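Local coordinates for 35 kDa hemin binding protein (Porphyromonas gingivalis, PDB 5Y1A) that probably binds hemin and contributes to virulence as a type IX secretion cargo that combines a thioredoxin domain with an immunoglobulin-like beta-sandwich, at residues A[147-152]-A[267-272]; A[181-186]-A[246-251]; A[162-167]-A[228-233]. All coordinates share one frame; numbering follows the deposited sequence. Where two conformers were deposited one is given.

Contact 1: A[147-152]-A[267-272]; sequences VNLKLT and GQESLD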
loop_
_atom_site.group_PDB
_atom_site.type_symbol
_atom_site.label_atom_id
_atom_site.label_comp_id
_atom_site.label_asym_id
_atom_site.label_seq_id
_atom_site.Cartn_x
_atom_site.Cartn_y
_atom_site.Cartn_z
ATOM N N VAL A 147 6.186 10.889 -10.046
ATOM C CA VAL A 147 6.826 9.989 -9.093
ATOM C C VAL A 147 6.797 8.571 -9.626
ATOM O O VAL A 147 5.742 8.068 -10.062
ATOM C CB VAL A 147 6.260 10.112 -7.645
ATOM C CG1 VAL A 147 4.760 9.891 -7.612
ATOM C CG2 VAL A 147 6.999 9.158 -6.690
ATOM N N ASN A 148 7.981 7.972 -9.607
ATOM C CA ASN A 148 8.236 6.631 -10.121
ATOM C C ASN A 148 8.612 5.745 -8.944
ATOM O O ASN A 148 9.268 6.201 -8.006
ATOM C CB ASN A 148 9.385 6.680 -11.132
ATOM C CG ASN A 148 9.073 7.584 -12.320
ATOM O OD1 ASN A 148 8.110 7.350 -13.059
ATOM N ND2 ASN A 148 9.858 8.639 -12.475
ATOM N N LEU A 149 8.226 4.473 -9.026
ATOM C CA LEU A 149 8.423 3.537 -7.926
ATOM C C LEU A 149 9.240 2.340 -8.374
ATOM O O LEU A 149 8.979 1.748 -9.447
ATOM C CB LEU A 149 7.060 3.034 -7.438
ATOM C CG LEU A 149 6.173 3.912 -6.564
ATOM C CD1 LEU A 149 5.688 5.185 -7.300
ATOM C CD2 LEU A 149 5.001 3.069 -6.118
ATOM N N LYS A 150 10.243 2.007 -7.565
ATOM C CA LYS A 150 10.964 0.749 -7.707
ATOM C C LYS A 150 10.809 0.005 -6.391
ATOM O O LYS A 150 11.286 0.457 -5.339
ATOM C CB LYS A 150 12.438 0.969 -8.088
ATOM C CG LYS A 150 13.303 -0.308 -8.050
ATOM C CD LYS A 150 12.776 -1.420 -8.957
ATOM C CE LYS A 150 13.543 -2.736 -8.657
ATOM N NZ LYS A 150 13.305 -3.812 -9.659
ATOM N N LEU A 151 10.139 -1.133 -6.462
ATOM C CA LEU A 151 9.880 -1.937 -5.275
ATOM C C LEU A 151 10.748 -3.178 -5.270
ATOM O O LEU A 151 11.071 -3.708 -6.338
ATOM C CB LEU A 151 8.411 -2.390 -5.258
ATOM C CG LEU A 151 7.344 -1.301 -5.415
ATOM C CD1 LEU A 151 5.949 -1.941 -5.326
ATOM C CD2 LEU A 151 7.522 -0.181 -4.342
ATOM N N THR A 152 11.059 -3.671 -4.070
ATOM C CA THR A 152 11.569 -5.056 -3.934
ATOM C C THR A 152 10.777 -5.739 -2.836
ATOM O O THR A 152 10.367 -5.099 -1.859
ATOM C CB THR A 152 13.102 -5.166 -3.672
ATOM O OG1 THR A 152 13.412 -4.738 -2.335
ATOM C CG2 THR A 152 13.923 -4.362 -4.688
ATOM N N GLY A 267 2.203 7.585 -8.450
ATOM C CA GLY A 267 2.709 6.409 -9.155
ATOM C C GLY A 267 2.314 5.179 -8.338
ATOM O O GLY A 267 2.097 5.265 -7.127
ATOM N N GLN A 268 2.211 4.028 -8.996
ATOM C CA GLN A 268 1.780 2.810 -8.299
ATOM C C GLN A 268 2.342 1.585 -8.988
ATOM O O GLN A 268 2.371 1.509 -10.226
ATOM C CB GLN A 268 0.252 2.714 -8.263
ATOM C CG GLN A 268 -0.280 1.514 -7.498
ATOM C CD GLN A 268 -1.770 1.453 -7.557
ATOM O OE1 GLN A 268 -2.463 2.253 -6.926
ATOM N NE2 GLN A 268 -2.282 0.516 -8.340
ATOM N N GLU A 269 2.798 0.628 -8.173
ATOM C CA GLU A 269 3.346 -0.617 -8.703
ATOM C C GLU A 269 2.879 -1.794 -7.846
ATOM O O GLU A 269 2.557 -1.620 -6.654
ATOM C CB GLU A 269 4.896 -0.567 -8.710
ATOM C CG GLU A 269 5.548 0.498 -9.640
ATOM C CD GLU A 269 5.238 0.343 -11.160
ATOM O OE1 GLU A 269 4.764 -0.723 -11.616
ATOM O OE2 GLU A 269 5.459 1.322 -11.899
ATOM N N SER A 270 2.866 -2.996 -8.428
ATOM C CA SER A 270 2.524 -4.217 -7.670
ATOM C C SER A 270 3.688 -4.688 -6.799
ATOM O O SER A 270 4.794 -4.923 -7.295
ATOM C CB SER A 270 2.112 -5.352 -8.622
ATOM O OG SER A 270 2.135 -6.623 -7.992
ATOM N N LEU A 271 3.415 -4.860 -5.513
ATOM C CA LEU A 271 4.424 -5.333 -4.567
ATOM C C LEU A 271 4.627 -6.849 -4.698
ATOM O O LEU A 271 5.773 -7.334 -4.709
ATOM C CB LEU A 271 4.072 -4.904 -3.130
ATOM C CG LEU A 271 5.046 -5.352 -2.015
ATOM C CD1 LEU A 271 6.493 -4.829 -2.287
ATOM C CD2 LEU A 271 4.490 -4.928 -0.658
ATOM N N ASP A 272 3.539 -7.610 -4.801
ATOM C CA ASP A 272 3.699 -9.065 -4.933
ATOM C C ASP A 272 4.387 -9.489 -6.243
ATOM O O ASP A 272 5.017 -10.556 -6.297
ATOM C CB ASP A 272 2.387 -9.812 -4.688
ATOM C CG ASP A 272 1.315 -9.418 -5.637
ATOM O OD1 ASP A 272 0.882 -8.242 -5.618
ATOM O OD2 ASP A 272 0.864 -10.293 -6.398
HETATM O O HOH W 1 6.477 3.739 -11.174
#
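Leu149 and Leu151 reach from strand 145-153 onto the 267-272 segment; the two strands run in nearly the same direction, 19° apart for 147-152 and 267-270. Leu149 fits where Gly267 has no side chain: its CD1 lies 3.5 Å from Gly267 C and so rests directly on the main chain. Leu151 packs further along. Its CD1 comes 3.7 Å from Glu269 O and 4.1 Å from Leu271 CB, so one methyl is wedged where strand 263-270 ends. Glu269 works with both ends. Its aliphatic part covers the leucines, with CG 3.7 Å from Leu149 CB. The bend at chi2 (-61°) then carries the carboxylate away from the leucines along the margin of the two layers, where OE2 reaches a bridging water. That water accepts from Leu149 N at 2.9 Å and donates to Glu269 OE2 at 2.7 Å, which gives the Leu149 N-H a partner. Gly267 and Glu269 spend their own backbone bonds on Ala249 and Val247 of the next strand in their sheet. Leucines packed between two facing sheets are characteristic of a beta-sandwich, consistent with an immunoglobulin-like domain.

Contact 2: A[181-186]-A[246-251]; sequences TAYVLK and DVLAFV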
loop_
_atom_site.group_PDB
_atom_site.type_symbol
_atom_site.label_atom_id
_atom_site.label_comp_id
_atom_site.label_asym_id
_atom_site.label_seq_id
_atom_site.Cartn_x
_atom_site.Cartn_y
_atom_site.Cartn_z
ATOM N N THR A 181 3.321 10.977 0.268
ATOM C CA THR A 181 2.631 9.945 1.042
ATOM C C THR A 181 2.673 8.647 0.248
ATOM O O THR A 181 2.497 8.650 -0.976
ATOM C CB THR A 181 1.177 10.378 1.371
ATOM O OG1 THR A 181 1.223 11.495 2.272
ATOM C CG2 THR A 181 0.397 9.257 2.040
ATOM N N ALA A 182 2.903 7.534 0.937
ATOM C CA ALA A 182 2.825 6.230 0.274
ATOM C C ALA A 182 1.960 5.284 1.111
ATOM O O ALA A 182 2.066 5.234 2.366
ATOM C CB ALA A 182 4.222 5.643 0.042
ATOM N N TYR A 183 1.132 4.527 0.402
ATOM C CA TYR A 183 0.261 3.524 0.991
ATOM C C TYR A 183 0.651 2.126 0.510
ATOM O O TYR A 183 1.056 1.939 -0.653
ATOM C CB TYR A 183 -1.214 3.729 0.567
ATOM C CG TYR A 183 -1.867 5.036 0.940
ATOM C CD1 TYR A 183 -1.471 5.760 2.079
ATOM C CD2 TYR A 183 -2.947 5.519 0.184
ATOM C CE1 TYR A 183 -2.143 6.970 2.421
ATOM C CE2 TYR A 183 -3.603 6.698 0.508
ATOM C CZ TYR A 183 -3.197 7.428 1.623
ATOM O OH TYR A 183 -3.853 8.610 1.935
ATOM N N VAL A 184 0.526 1.153 1.415
ATOM C CA VAL A 184 0.445 -0.248 0.997
ATOM C C VAL A 184 -1.053 -0.605 0.911
ATOM O O VAL A 184 -1.791 -0.455 1.889
ATOM C CB VAL A 184 1.176 -1.203 1.960
ATOM C CG1 VAL A 184 1.151 -2.641 1.355
ATOM C CG2 VAL A 184 2.653 -0.741 2.170
ATOM N N LEU A 185 -1.469 -1.070 -0.268
ATOM C CA LEU A 185 -2.871 -1.333 -0.615
ATOM C C LEU A 185 -3.047 -2.830 -0.756
ATOM O O LEU A 185 -2.220 -3.472 -1.371
ATOM C CB LEU A 185 -3.241 -0.633 -1.943
ATOM C CG LEU A 185 -3.027 0.890 -1.914
ATOM C CD1 LEU A 185 -3.292 1.492 -3.305
ATOM C CD2 LEU A 185 -3.940 1.523 -0.865
ATOM N N LYS A 186 -4.113 -3.371 -0.176
ATOM C CA LYS A 186 -4.390 -4.817 -0.214
ATOM C C LYS A 186 -5.630 -5.075 -1.066
ATOM O O LYS A 186 -6.691 -4.484 -0.816
ATOM C CB LYS A 186 -4.602 -5.349 1.203
ATOM C CG LYS A 186 -4.809 -6.874 1.299
ATOM C CD LYS A 186 -3.527 -7.630 0.949
ATOM C CE LYS A 186 -3.721 -9.152 0.930
ATOM N NZ LYS A 186 -4.369 -9.633 -0.316
ATOM N N ASP A 246 -0.366 -3.670 -3.645
ATOM C CA ASP A 246 0.227 -2.589 -4.438
ATOM C C ASP A 246 0.883 -1.575 -3.486
ATOM O O ASP A 246 0.491 -1.492 -2.321
ATOM C CB ASP A 246 -0.861 -1.848 -5.231
ATOM C CG ASP A 246 -1.517 -2.726 -6.299
ATOM O OD1 ASP A 246 -0.781 -3.463 -6.990
ATOM O OD2 ASP A 246 -2.757 -2.689 -6.434
ATOM N N VAL A 247 1.846 -0.799 -3.989
ATOM C CA VAL A 247 2.312 0.402 -3.256
ATOM C C VAL A 247 1.989 1.584 -4.142
ATOM O O VAL A 247 2.338 1.606 -5.341
ATOM C CB VAL A 247 3.818 0.400 -2.917
ATOM C CG1 VAL A 247 4.231 1.749 -2.243
ATOM C CG2 VAL A 247 4.143 -0.774 -1.998
ATOM N N LEU A 248 1.288 2.537 -3.553
ATOM C CA LEU A 248 0.941 3.794 -4.204
ATOM C C LEU A 248 1.742 4.906 -3.527
ATOM O O LEU A 248 1.775 4.991 -2.282
ATOM C CB LEU A 248 -0.556 4.058 -4.001
ATOM C CG LEU A 248 -1.098 5.471 -4.310
ATOM C CD1 LEU A 248 -0.972 5.754 -5.818
ATOM C CD2 LEU A 248 -2.528 5.562 -3.910
ATOM N N ALA A 249 2.352 5.779 -4.315
ATOM C CA ALA A 249 2.987 6.974 -3.749
ATOM C C ALA A 249 2.462 8.183 -4.472
ATOM O O ALA A 249 2.224 8.144 -5.702
ATOM C CB ALA A 249 4.503 6.904 -3.898
ATOM N N PHE A 250 2.291 9.273 -3.724
ATOM C CA PHE A 250 1.887 10.514 -4.378
ATOM C C PHE A 250 2.528 11.763 -3.776
ATOM O O PHE A 250 2.772 11.823 -2.557
ATOM C CB PHE A 250 0.361 10.631 -4.481
ATOM C CG PHE A 250 -0.381 10.424 -3.194
ATOM C CD1 PHE A 250 -0.673 11.514 -2.352
ATOM C CD2 PHE A 250 -0.848 9.154 -2.853
ATOM C CE1 PHE A 250 -1.414 11.327 -1.160
ATOM C CE2 PHE A 250 -1.596 8.934 -1.655
ATOM C CZ PHE A 250 -1.877 10.038 -0.812
ATOM N N VAL A 251 2.827 12.724 -4.655
ATOM C CA VAL A 251 3.325 14.055 -4.282
ATOM C C VAL A 251 2.122 14.991 -4.114
ATOM O O VAL A 251 1.201 15.018 -4.951
ATOM C CB VAL A 251 4.273 14.604 -5.381
ATOM C CG1 VAL A 251 4.815 15.968 -4.989
ATOM C CG2 VAL A 251 5.447 13.617 -5.649
#
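The two central strands of the antiparallel sheet 207-220, 179-186, 245-252, 263-270 meet here, within one layer of the beta-sandwich, with Thr181 opposite Phe250 and Leu185 opposite Asp246. Three hydrogen-bonded pairs, Thr181-Phe250, Tyr183-Leu248 and Leu185-Asp246, give six main-chain bonds, among them Phe250 N to Thr181 O at 2.8 Å. The face carrying Thr181, Tyr183 and Phe250 is built round a T-shaped aromatic pair. Phe250 CG sits between its backbone N and carbonyl carbon (chi1 52°), which swings the ring over the partner strand. Its edge meets the face of Tyr183, centroids 5.4 Å apart and planes at 80°. Thr181 CB lies over a Phe250 face, 4.1 Å from the ring centroid in a CH-pi contact, so the phenyl is held by a threonine against its flat side and a tyrosine at its rim. Further along, Leu185 CD1 packs 3.8 Å from Leu248 CB. The other face is small and smooth: Ala182 CB is 4.1 Å from Ala249 CB, with Val184 and Val247 beside them. This smooth side turns toward Phe165 in the opposing sheet. The aromatic side looks the other way, where Tyr183, Leu185 and Leu248 rest on strand 73-79 and Tyr183 OH hydrogen-bonds Glu41 of strand 34-44, joining the sandwich to the thioredoxin-like sheet. Strands 207-220 and 263-270 flank the pair.

Contact 3: A[162-167]-A[228-233]; sequences TATFTG and SFTIKK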
loop_
_atom_site.group_PDB
_atom_site.type_symbol
_atom_site.label_atom_id
_atom_site.label_comp_id
_atom_site.label_asym_id
_atom_site.label_seq_id
_atom_site.Cartn_x
_atom_site.Cartn_y
_atom_site.Cartn_z
ATOM N N THR A 162 11.090 -3.136 0.228
ATOM C CA THR A 162 11.612 -1.785 0.038
ATOM C C THR A 162 10.834 -1.073 -1.075
ATOM O O THR A 162 10.266 -1.707 -1.968
ATOM C CB THR A 162 13.137 -1.789 -0.294
ATOM O OG1 THR A 162 13.319 -2.165 -1.669
ATOM C CG2 THR A 162 13.894 -2.770 0.631
ATOM N N ALA A 163 10.834 0.250 -1.012
ATOM C CA ALA A 163 10.182 1.069 -2.022
ATOM C C ALA A 163 11.054 2.299 -2.205
ATOM O O ALA A 163 11.357 3.019 -1.246
ATOM C CB ALA A 163 8.764 1.451 -1.580
ATOM N N THR A 164 11.506 2.507 -3.432
ATOM C CA THR A 164 12.298 3.684 -3.744
ATOM C C THR A 164 11.449 4.566 -4.658
ATOM O O THR A 164 11.003 4.120 -5.726
ATOM C CB THR A 164 13.619 3.295 -4.424
ATOM O OG1 THR A 164 14.334 2.419 -3.551
ATOM C CG2 THR A 164 14.461 4.533 -4.678
ATOM N N PHE A 165 11.205 5.801 -4.206
ATOM C CA PHE A 165 10.366 6.752 -4.917
ATOM C C PHE A 165 11.277 7.815 -5.449
ATOM O O PHE A 165 11.982 8.469 -4.684
ATOM C CB PHE A 165 9.351 7.414 -3.976
ATOM C CG PHE A 165 8.579 6.436 -3.157
ATOM C CD1 PHE A 165 7.766 5.510 -3.777
ATOM C CD2 PHE A 165 8.730 6.378 -1.773
ATOM C CE1 PHE A 165 7.048 4.584 -3.031
ATOM C CE2 PHE A 165 8.000 5.443 -1.019
ATOM C CZ PHE A 165 7.176 4.538 -1.663
ATOM N N THR A 166 11.291 7.960 -6.763
ATOM C CA THR A 166 12.147 8.947 -7.401
ATOM C C THR A 166 11.272 9.759 -8.324
ATOM O O THR A 166 10.373 9.229 -8.969
ATOM C CB THR A 166 13.284 8.284 -8.238
ATOM O OG1 THR A 166 12.705 7.407 -9.209
ATOM C CG2 THR A 166 14.249 7.488 -7.322
ATOM N N GLY A 167 11.547 11.045 -8.407
ATOM C CA GLY A 167 10.718 11.872 -9.258
ATOM C C GLY A 167 11.295 13.231 -9.527
ATOM O O GLY A 167 12.457 13.512 -9.215
ATOM N N SER A 228 14.688 17.294 -8.805
ATOM C CA SER A 228 14.616 15.850 -8.556
ATOM C C SER A 228 14.506 15.565 -7.066
ATOM O O SER A 228 14.879 16.400 -6.242
ATOM C CB SER A 228 15.842 15.125 -9.131
ATOM O OG SER A 228 17.032 15.569 -8.507
ATOM N N PHE A 229 14.008 14.373 -6.740
ATOM C CA PHE A 229 13.960 13.878 -5.353
ATOM C C PHE A 229 14.031 12.351 -5.324
ATOM O O PHE A 229 13.692 11.683 -6.300
ATOM C CB PHE A 229 12.691 14.337 -4.641
ATOM C CG PHE A 229 11.410 13.766 -5.242
ATOM C CD1 PHE A 229 10.932 12.513 -4.835
ATOM C CD2 PHE A 229 10.688 14.489 -6.210
ATOM C CE1 PHE A 229 9.744 11.981 -5.375
ATOM C CE2 PHE A 229 9.511 13.982 -6.751
ATOM C CZ PHE A 229 9.042 12.705 -6.341
ATOM N N THR A 230 14.452 11.826 -4.173
ATOM C CA THR A 230 14.503 10.388 -3.925
ATOM C C THR A 230 14.143 10.147 -2.469
ATOM O O THR A 230 14.701 10.803 -1.585
ATOM C CB THR A 230 15.913 9.787 -4.177
ATOM O OG1 THR A 230 16.317 10.030 -5.527
ATOM C CG2 THR A 230 15.902 8.267 -3.953
ATOM N N ILE A 231 13.194 9.238 -2.232
ATOM C CA ILE A 231 12.850 8.786 -0.875
ATOM C C ILE A 231 12.879 7.263 -0.920
ATOM O O ILE A 231 12.309 6.680 -1.838
ATOM C CB ILE A 231 11.424 9.272 -0.429
ATOM C CG1 ILE A 231 11.480 10.772 -0.095
ATOM C CG2 ILE A 231 10.894 8.441 0.772
ATOM C CD1 ILE A 231 10.303 11.314 0.712
ATOM N N LYS A 232 13.536 6.629 0.053
ATOM C CA LYS A 232 13.560 5.172 0.123
ATOM C C LYS A 232 12.938 4.716 1.445
ATOM O O LYS A 232 13.261 5.254 2.519
ATOM C CB LYS A 232 14.994 4.603 -0.025
ATOM C CG LYS A 232 15.025 3.061 -0.002
ATOM C CD LYS A 232 16.445 2.479 -0.242
ATOM C CE LYS A 232 16.387 0.984 -0.527
ATOM N NZ LYS A 232 17.684 0.306 -0.165
ATOM N N LYS A 233 12.055 3.728 1.372
ATOM C CA LYS A 233 11.463 3.149 2.587
ATOM C C LYS A 233 11.802 1.656 2.655
ATOM O O LYS A 233 11.920 0.985 1.635
ATOM C CB LYS A 233 9.936 3.309 2.584
ATOM C CG LYS A 233 9.466 4.768 2.588
ATOM C CD LYS A 233 9.607 5.369 3.980
ATOM C CE LYS A 233 8.978 6.805 4.019
ATOM N NZ LYS A 233 9.104 7.328 5.415
#
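Strands 162-167 and 228-233 run antiparallel, and the pairs Ala163-Lys233, Phe165-Ile231 and Gly167-Phe229 exchange six backbone hydrogen bonds. The middle ones are straight, with Phe165 N to Ile231 O at 2.8 Å and 176°. At the Gly167 end the fit is poorer, since Phe229 N approaches Gly167 O (3.0 Å) from 41° above the carbonyl plane. There the Phe229 ring lies flat over the glycine. With CG between the backbone N and carbonyl carbon (chi1 65°), it crosses to the partner strand and places Gly167 CA 3.8 Å from its centroid in a CH-pi contact. This is the cross-strand aromatic rescue of glycine, in which a phenyl covers backbone that carries no side chain. On the same face Phe165 takes Ile231 CG2 at its edge, 3.9 Å from Phe165 CD2, and Lys233 CG near its ring plane, 4.0 Å from Phe165 CE2. The reverse face is polar: Lys232 lies extended past Thr164, its CG 3.7 Å from Thr164 OG1, and the Thr166 and Thr230 methyls meet side by side. Lys233 bends at chi2, and its NZ forms a salt bridge with Asp219 and a hydrogen bond with Leu212 O. Strand 228-235 is outermost in its sheet, and 145-153 pairs with the far edge of 161-169. Phe165 reaches inward to strands 179-186 and 245-252, Phe229 to Val251 of the latter.

Overall arrangement
Contacts 2 and 3 each join neighbours within one sheet, whereas contact 1 spans the two sheets they belong to. Strand 145-153 lies beside 161-169, and 263-270 beside 245-252, so contact 1 touches both pairings. Contact 2 is the buried core, small and apolar on the face toward contact 3, mixed aromatic, aliphatic and polar on the other. Contact 3, its centre about 15 Å from the centre of the chain, has Phe165, Phe229 and Ile231 on the face toward the other sheet, with Lys233 at its end, and threonines and a lysine outward. Contact 1 relies on packing and one water instead of direct bonds. Phe165 unites the three, touching Leu149, Ala182 and Ala249. Along the chain, contacts 2 and 3 interleave inside the loop that contact 1 closes.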